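Local coordinates for Csc2 (Thermofilum pendens, PDB 4TXD), which probably binds CRISPR RNA as the Cas7-family backbone subunit of a type I-D interference complex, and binds a zinc ion, at residues Phe47-Arg52 with Leu247-Glu252; Ile75-Leu80 with Glu88-Gln93. All blocks are in the same frame, centred on the assembly; numbering follows the deposited sequence.

Contact 1 (Phe47-Arg52 with Leu247-Glu252); sequences FPKAHR and LVDLTE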
loop_
_atom_site.group_PDB
_atom_site.type_symbol
_atom_site.label_atom_id
_atom_site.label_comp_id
_atom_site.label_asym_id
_atom_site.label_seq_id
_atom_site.Cartn_x
_atom_site.Cartn_y
_atom_site.Cartn_z
ATOM N N PHE A 47 11.144 11.191 13.564
ATOM C CA PHE A 47 12.277 10.343 13.908
ATOM C C PHE A 47 11.863 8.877 13.866
ATOM O O PHE A 47 10.816 8.510 14.386
ATOM C CB PHE A 47 12.831 10.721 15.281
ATOM C CG PHE A 47 13.411 12.109 15.328
ATOM C CD1 PHE A 47 14.782 12.303 15.275
ATOM C CD2 PHE A 47 12.582 13.223 15.401
ATOM C CE1 PHE A 47 15.319 13.580 15.310
ATOM C CE2 PHE A 47 13.112 14.501 15.433
ATOM C CZ PHE A 47 14.483 14.679 15.389
ATOM N N PRO A 48 12.685 8.034 13.228
ATOM C CA PRO A 48 12.293 6.634 13.042
ATOM C C PRO A 48 12.485 5.777 14.300
ATOM O O PRO A 48 13.418 6.005 15.062
ATOM C CB PRO A 48 13.212 6.171 11.912
ATOM C CG PRO A 48 14.436 7.034 12.033
ATOM C CD PRO A 48 13.975 8.354 12.590
ATOM N N LYS A 49 11.614 4.811 14.515
ATOM C CA LYS A 49 11.789 3.798 15.543
ATOM C C LYS A 49 12.347 2.534 14.922
ATOM O O LYS A 49 12.096 2.259 13.809
ATOM C CB LYS A 49 10.470 3.454 16.189
ATOM C CG LYS A 49 9.861 4.595 16.945
ATOM C CD LYS A 49 10.432 4.766 18.324
ATOM C CE LYS A 49 9.809 5.990 18.981
ATOM N NZ LYS A 49 8.762 5.764 20.004
ATOM N N ALA A 50 13.089 1.765 15.675
ATOM C CA ALA A 50 13.822 0.636 15.114
ATOM C C ALA A 50 13.015 -0.646 15.184
ATOM O O ALA A 50 13.469 -1.644 15.743
ATOM C CB ALA A 50 15.151 0.454 15.825
ATOM N N HIS A 51 11.806 -0.603 14.636
ATOM C CA HIS A 51 11.022 -1.813 14.443
ATOM C C HIS A 51 10.082 -1.660 13.263
ATOM O O HIS A 51 9.967 -0.588 12.669
ATOM C CB HIS A 51 10.231 -2.174 15.701
ATOM C CG HIS A 51 9.544 -1.012 16.341
ATOM N ND1 HIS A 51 9.947 -0.484 17.550
ATOM C CD2 HIS A 51 8.472 -0.282 15.951
ATOM C CE1 HIS A 51 9.155 0.521 17.874
ATOM N NE2 HIS A 51 8.252 0.666 16.920
ATOM N N ARG A 52 9.411 -2.752 12.928
ATOM C CA ARG A 52 8.547 -2.788 11.766
ATOM C C ARG A 52 7.433 -3.782 12.013
ATOM O O ARG A 52 7.550 -4.677 12.859
ATOM C CB ARG A 52 9.346 -3.178 10.514
ATOM C CG ARG A 52 9.868 -4.614 10.550
ATOM C CD ARG A 52 10.965 -4.845 9.530
ATOM N NE ARG A 52 12.272 -4.439 10.029
ATOM C CZ ARG A 52 13.298 -4.105 9.251
ATOM N NH1 ARG A 52 13.160 -4.099 7.929
ATOM N NH2 ARG A 52 14.457 -3.758 9.795
ATOM N N LEU A 247 5.539 -2.272 7.346
ATOM C CA LEU A 247 4.883 -1.028 7.747
ATOM C C LEU A 247 5.673 -0.445 8.911
ATOM O O LEU A 247 5.818 -1.095 9.938
ATOM C CB LEU A 247 3.422 -1.273 8.148
ATOM C CG LEU A 247 2.391 -1.401 7.022
ATOM C CD1 LEU A 247 2.760 -2.484 6.009
ATOM C CD2 LEU A 247 0.993 -1.661 7.595
ATOM N N VAL A 248 6.220 0.754 8.733
ATOM C CA VAL A 248 7.085 1.339 9.760
ATOM C C VAL A 248 6.602 2.724 10.194
ATOM O O VAL A 248 6.075 3.488 9.385
ATOM C CB VAL A 248 8.561 1.452 9.270
ATOM C CG1 VAL A 248 9.145 0.077 9.001
ATOM C CG2 VAL A 248 8.645 2.290 8.021
ATOM N N ASP A 249 6.772 3.024 11.479
ATOM C CA ASP A 249 6.486 4.347 12.038
ATOM C C ASP A 249 5.070 4.834 11.762
ATOM O O ASP A 249 4.837 6.032 11.593
ATOM C CB ASP A 249 7.505 5.364 11.513
ATOM C CG ASP A 249 8.909 5.043 11.965
ATOM O OD1 ASP A 249 9.051 4.542 13.099
ATOM O OD2 ASP A 249 9.863 5.270 11.192
ATOM N N LEU A 250 4.123 3.900 11.722
ATOM C CA LEU A 250 2.724 4.251 11.560
ATOM C C LEU A 250 2.035 4.408 12.908
ATOM O O LEU A 250 2.410 3.764 13.887
ATOM C CB LEU A 250 1.971 3.186 10.745
ATOM C CG LEU A 250 2.439 2.898 9.319
ATOM C CD1 LEU A 250 1.455 1.963 8.654
ATOM C CD2 LEU A 250 2.564 4.197 8.527
ATOM N N THR A 251 1.027 5.269 12.935
ATOM C CA THR A 251 0.063 5.301 14.035
ATOM C C THR A 251 -0.991 4.215 13.843
ATOM O O THR A 251 -1.088 3.630 12.767
ATOM C CB THR A 251 -0.648 6.643 14.117
ATOM O OG1 THR A 251 -1.399 6.834 12.918
ATOM C CG2 THR A 251 0.367 7.796 14.266
ATOM N N GLU A 252 -1.803 3.997 14.857
ATOM C CA GLU A 252 -2.885 3.063 14.803
ATOM C C GLU A 252 -3.817 3.260 13.626
ATOM O O GLU A 252 -4.014 2.347 12.892
ATOM C CB GLU A 252 -3.641 3.024 16.130
ATOM C CG GLU A 252 -4.909 2.214 16.116
ATOM C CD GLU A 252 -5.402 1.845 17.505
ATOM O OE1 GLU A 252 -4.682 1.978 18.491
ATOM O OE2 GLU A 252 -6.521 1.379 17.594
HETATM O O HOH W 1 8.556 1.621 13.288
#
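Asp-249 and Lys-49 supply the one direct hydrogen bond between Phe-47 to Arg-52 and Leu-247 to Glu-252. The backbone N of Lys-49 lies 2.9 Å from OD1 of Asp-249. The bond is nearly straight, with 170° at the hydrogen. It reaches the oxygen from its syn side, 21° out of the carboxylate plane. A chi1 of -64° turns the carboxylate away from the carbonyl carbon of Asp-249 and toward the 47-52 loop. OD1 is shared: a water donates to it over 3.0 Å and Arg-38 forms a salt bridge with it, so one oxygen collects three donors.

The same water bridges the two backbones, donating to O of His-51 at 2.7 Å and accepting from N of Asp-249 at 2.9 Å. Here the polypeptide enters strand 52-61 beside the exit of strand 240-247, its antiparallel neighbour in the central sheet of this RRM-like protein. Within the incoming loop, Ala-50 is the centre of an inverse gamma turn. Replacing Asp-249 with an alanine would probably leave the Lys-49 amide and the Arg-38 guanidinium without their shared acceptor, and the loop more loosely tied to the strand end.

The remaining contacts are van der Waals. OD2 of Asp-249 lies 3.3 Å from CA of Pro-48, with CB of the same ring next. Farther along, CG1 of Val-248 sits against CB of Arg-52 at 3.6 Å and near O of His-51 at 3.8 Å. Past CB the arginine turns off at chi3 to a salt bridge of NH1 with Glu-246.

Contact 2 (Ile75-Leu80 with Glu88-Gln93); sequences INMTTL and EVPVIQ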
loop_
_atom_site.group_PDB
_atom_site.type_symbol
_atom_site.label_atom_id
_atom_site.label_comp_id
_atom_site.label_asym_id
_atom_site.label_seq_id
_atom_site.Cartn_x
_atom_site.Cartn_y
_atom_site.Cartn_z
ATOM N N ILE A 75 9.562 -5.808 -14.908
ATOM C CA ILE A 75 9.363 -7.217 -15.212
ATOM C C ILE A 75 7.971 -7.695 -14.832
ATOM O O ILE A 75 7.335 -7.133 -13.942
ATOM C CB ILE A 75 10.393 -8.112 -14.490
ATOM C CG1 ILE A 75 10.209 -8.031 -12.980
ATOM C CG2 ILE A 75 11.853 -7.747 -14.922
ATOM C CD1 ILE A 75 11.004 -9.073 -12.220
ATOM N N ASN A 76 7.517 -8.727 -15.537
ATOM C CA ASN A 76 6.247 -9.402 -15.253
ATOM C C ASN A 76 6.423 -10.866 -14.864
ATOM O O ASN A 76 5.480 -11.513 -14.405
ATOM C CB ASN A 76 5.328 -9.341 -16.475
ATOM C CG ASN A 76 4.845 -7.930 -16.784
ATOM O OD1 ASN A 76 4.597 -7.122 -15.879
ATOM N ND2 ASN A 76 4.712 -7.629 -18.074
ATOM N N MET A 77 7.615 -11.400 -15.109
ATOM C CA MET A 77 7.890 -12.809 -14.847
ATOM C C MET A 77 9.211 -12.908 -14.109
ATOM O O MET A 77 10.150 -12.156 -14.393
ATOM C CB MET A 77 7.968 -13.636 -16.143
ATOM C CG MET A 77 6.707 -13.663 -16.967
ATOM S SD MET A 77 5.367 -14.594 -16.174
ATOM C CE MET A 77 5.846 -16.283 -16.480
ATOM N N THR A 78 9.290 -13.856 -13.187
ATOM C CA THR A 78 10.500 -14.019 -12.403
ATOM C C THR A 78 10.645 -15.480 -11.993
ATOM O O THR A 78 9.687 -16.237 -12.024
ATOM C CB THR A 78 10.486 -13.111 -11.151
ATOM O OG1 THR A 78 11.799 -13.061 -10.587
ATOM C CG2 THR A 78 9.484 -13.635 -10.092
ATOM N N THR A 79 11.849 -15.879 -11.604
ATOM C CA THR A 79 12.103 -17.287 -11.299
ATOM C C THR A 79 11.999 -17.629 -9.820
ATOM O O THR A 79 12.619 -16.988 -8.987
ATOM C CB THR A 79 13.513 -17.703 -11.787
ATOM O OG1 THR A 79 13.590 -17.507 -13.199
ATOM C CG2 THR A 79 13.811 -19.174 -11.445
ATOM N N LEU A 80 11.252 -18.664 -9.507
ATOM C CA LEU A 80 11.238 -19.237 -8.197
ATOM C C LEU A 80 12.104 -20.478 -8.202
ATOM O O LEU A 80 11.855 -21.359 -8.943
ATOM C CB LEU A 80 9.846 -19.691 -7.824
ATOM C CG LEU A 80 8.744 -18.757 -7.415
ATOM C CD1 LEU A 80 7.521 -19.579 -7.088
ATOM C CD2 LEU A 80 9.161 -17.933 -6.237
ATOM N N GLU A 88 9.514 -20.129 -13.786
ATOM C CA GLU A 88 9.273 -18.744 -13.973
ATOM C C GLU A 88 7.781 -18.480 -13.806
ATOM O O GLU A 88 6.990 -19.151 -14.371
ATOM C CB GLU A 88 9.917 -18.276 -15.252
ATOM C CG GLU A 88 9.065 -17.734 -16.333
ATOM C CD GLU A 88 9.684 -17.967 -17.718
ATOM O OE1 GLU A 88 9.010 -18.609 -18.538
ATOM O OE2 GLU A 88 10.826 -17.537 -17.945
ATOM N N VAL A 89 7.464 -17.544 -12.927
ATOM C CA VAL A 89 6.080 -17.280 -12.553
ATOM C C VAL A 89 5.787 -15.800 -12.737
ATOM O O VAL A 89 6.697 -14.972 -12.697
ATOM C CB VAL A 89 5.795 -17.667 -11.075
ATOM C CG1 VAL A 89 5.973 -19.179 -10.852
ATOM C CG2 VAL A 89 6.689 -16.860 -10.122
ATOM N N PRO A 90 4.509 -15.457 -12.896
ATOM C CA PRO A 90 4.131 -14.040 -12.886
ATOM C C PRO A 90 4.457 -13.385 -11.555
ATOM O O PRO A 90 4.410 -14.020 -10.498
ATOM C CB PRO A 90 2.606 -14.062 -13.104
ATOM C CG PRO A 90 2.284 -15.413 -13.575
ATOM C CD PRO A 90 3.377 -16.354 -13.170
ATOM N N VAL A 91 4.769 -12.100 -11.616
ATOM C CA VAL A 91 5.092 -11.346 -10.414
ATOM C C VAL A 91 4.481 -9.953 -10.510
ATOM O O VAL A 91 4.404 -9.362 -11.599
ATOM C CB VAL A 91 6.626 -11.260 -10.206
ATOM C CG1 VAL A 91 7.283 -10.599 -11.400
ATOM C CG2 VAL A 91 6.971 -10.510 -8.925
ATOM N N ILE A 92 3.998 -9.454 -9.381
ATOM C CA ILE A 92 3.518 -8.086 -9.296
ATOM C C ILE A 92 4.596 -7.283 -8.591
ATOM O O ILE A 92 4.813 -7.443 -7.393
ATOM C CB ILE A 92 2.178 -7.987 -8.529
ATOM C CG1 ILE A 92 1.152 -8.957 -9.118
ATOM C CG2 ILE A 92 1.651 -6.550 -8.558
ATOM C CD1 ILE A 92 -0.134 -9.064 -8.292
ATOM N N GLN A 93 5.289 -6.421 -9.328
ATOM C CA GLN A 93 6.414 -5.669 -8.777
ATOM C C GLN A 93 5.948 -4.663 -7.708
ATOM O O GLN A 93 4.799 -4.194 -7.738
ATOM C CB GLN A 93 7.176 -4.945 -9.904
ATOM C CG GLN A 93 8.045 -5.871 -10.788
ATOM C CD GLN A 93 9.290 -5.160 -11.354
ATOM O OE1 GLN A 93 9.196 -4.295 -12.230
ATOM N NE2 GLN A 93 10.458 -5.534 -10.848
HETATM O O HOH W 2 4.973 -6.848 -12.509
#
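Met-77 folds its side chain over Pro-90, its non-hydrogen-bonded partner in the antiparallel pairing of strands 77-82 and 85-92. Its CB stands 3.9 Å from O of Val-89. Bends at chi2 (-69°) and chi3 (-77°) then curl the chain back over the opposite strand, bringing SD to 3.5 Å from N of Pro-90 and alongside the proline ring. CE, at the tip, reaches CG of Glu-88 at 3.5 Å, the two side chains crossing at about a right angle.

The ladder of this beta hairpin is set by Thr-78 and Val-89, a hydrogen-bonded pair with N-H...O bonds in both directions. The shorter runs from N of Val-89 to O of Thr-78, 2.7 Å. Next along, N of Val-91 donates to O of Asn-76 at 2.9 Å. On the face bearing Thr-78, its CG2 meets CB of Val-91 at 3.7 Å, while Leu-80 packs across Val-89.

Where the strands part, in the conformer given, N of Ile-75 lies 3.1 Å from OE1 of Gln-93, above the amide plane, a bond that stays doubtful because Gln-93 has a second conformer. A water spans the same opening, joining O of Ile-75, O of Val-91 and N of Gln-93.

Strand 77-82 is the outermost strand of the sheet within this chain; beyond strand 85-92 comes strand 197-204, whose Phe-203 meets Thr-78 and Val-91, and Gln-93 is the N-cap residue of helix 94-115.

Overall arrangement
Both contacts involve one seven-stranded antiparallel sheet, contact 1 at the ends of two of its strands. Contact 2 pairs strands 77-82 and 85-92, the first two across the sheet; contact 1 lies where strand 240-247 ends and strand 52-61 begins, the fourth and fifth. Their centres are about 29 Å apart and their nearest atoms about 14 Å, with no touch between them. In sequence the hairpin of contact 2 falls between the two segments of contact 1, which are 195 residues apart. Contact 1 thus joins sequence-distant parts of the sheet, whereas contact 2 builds its edge within this chain. Both lie away from the zinc site.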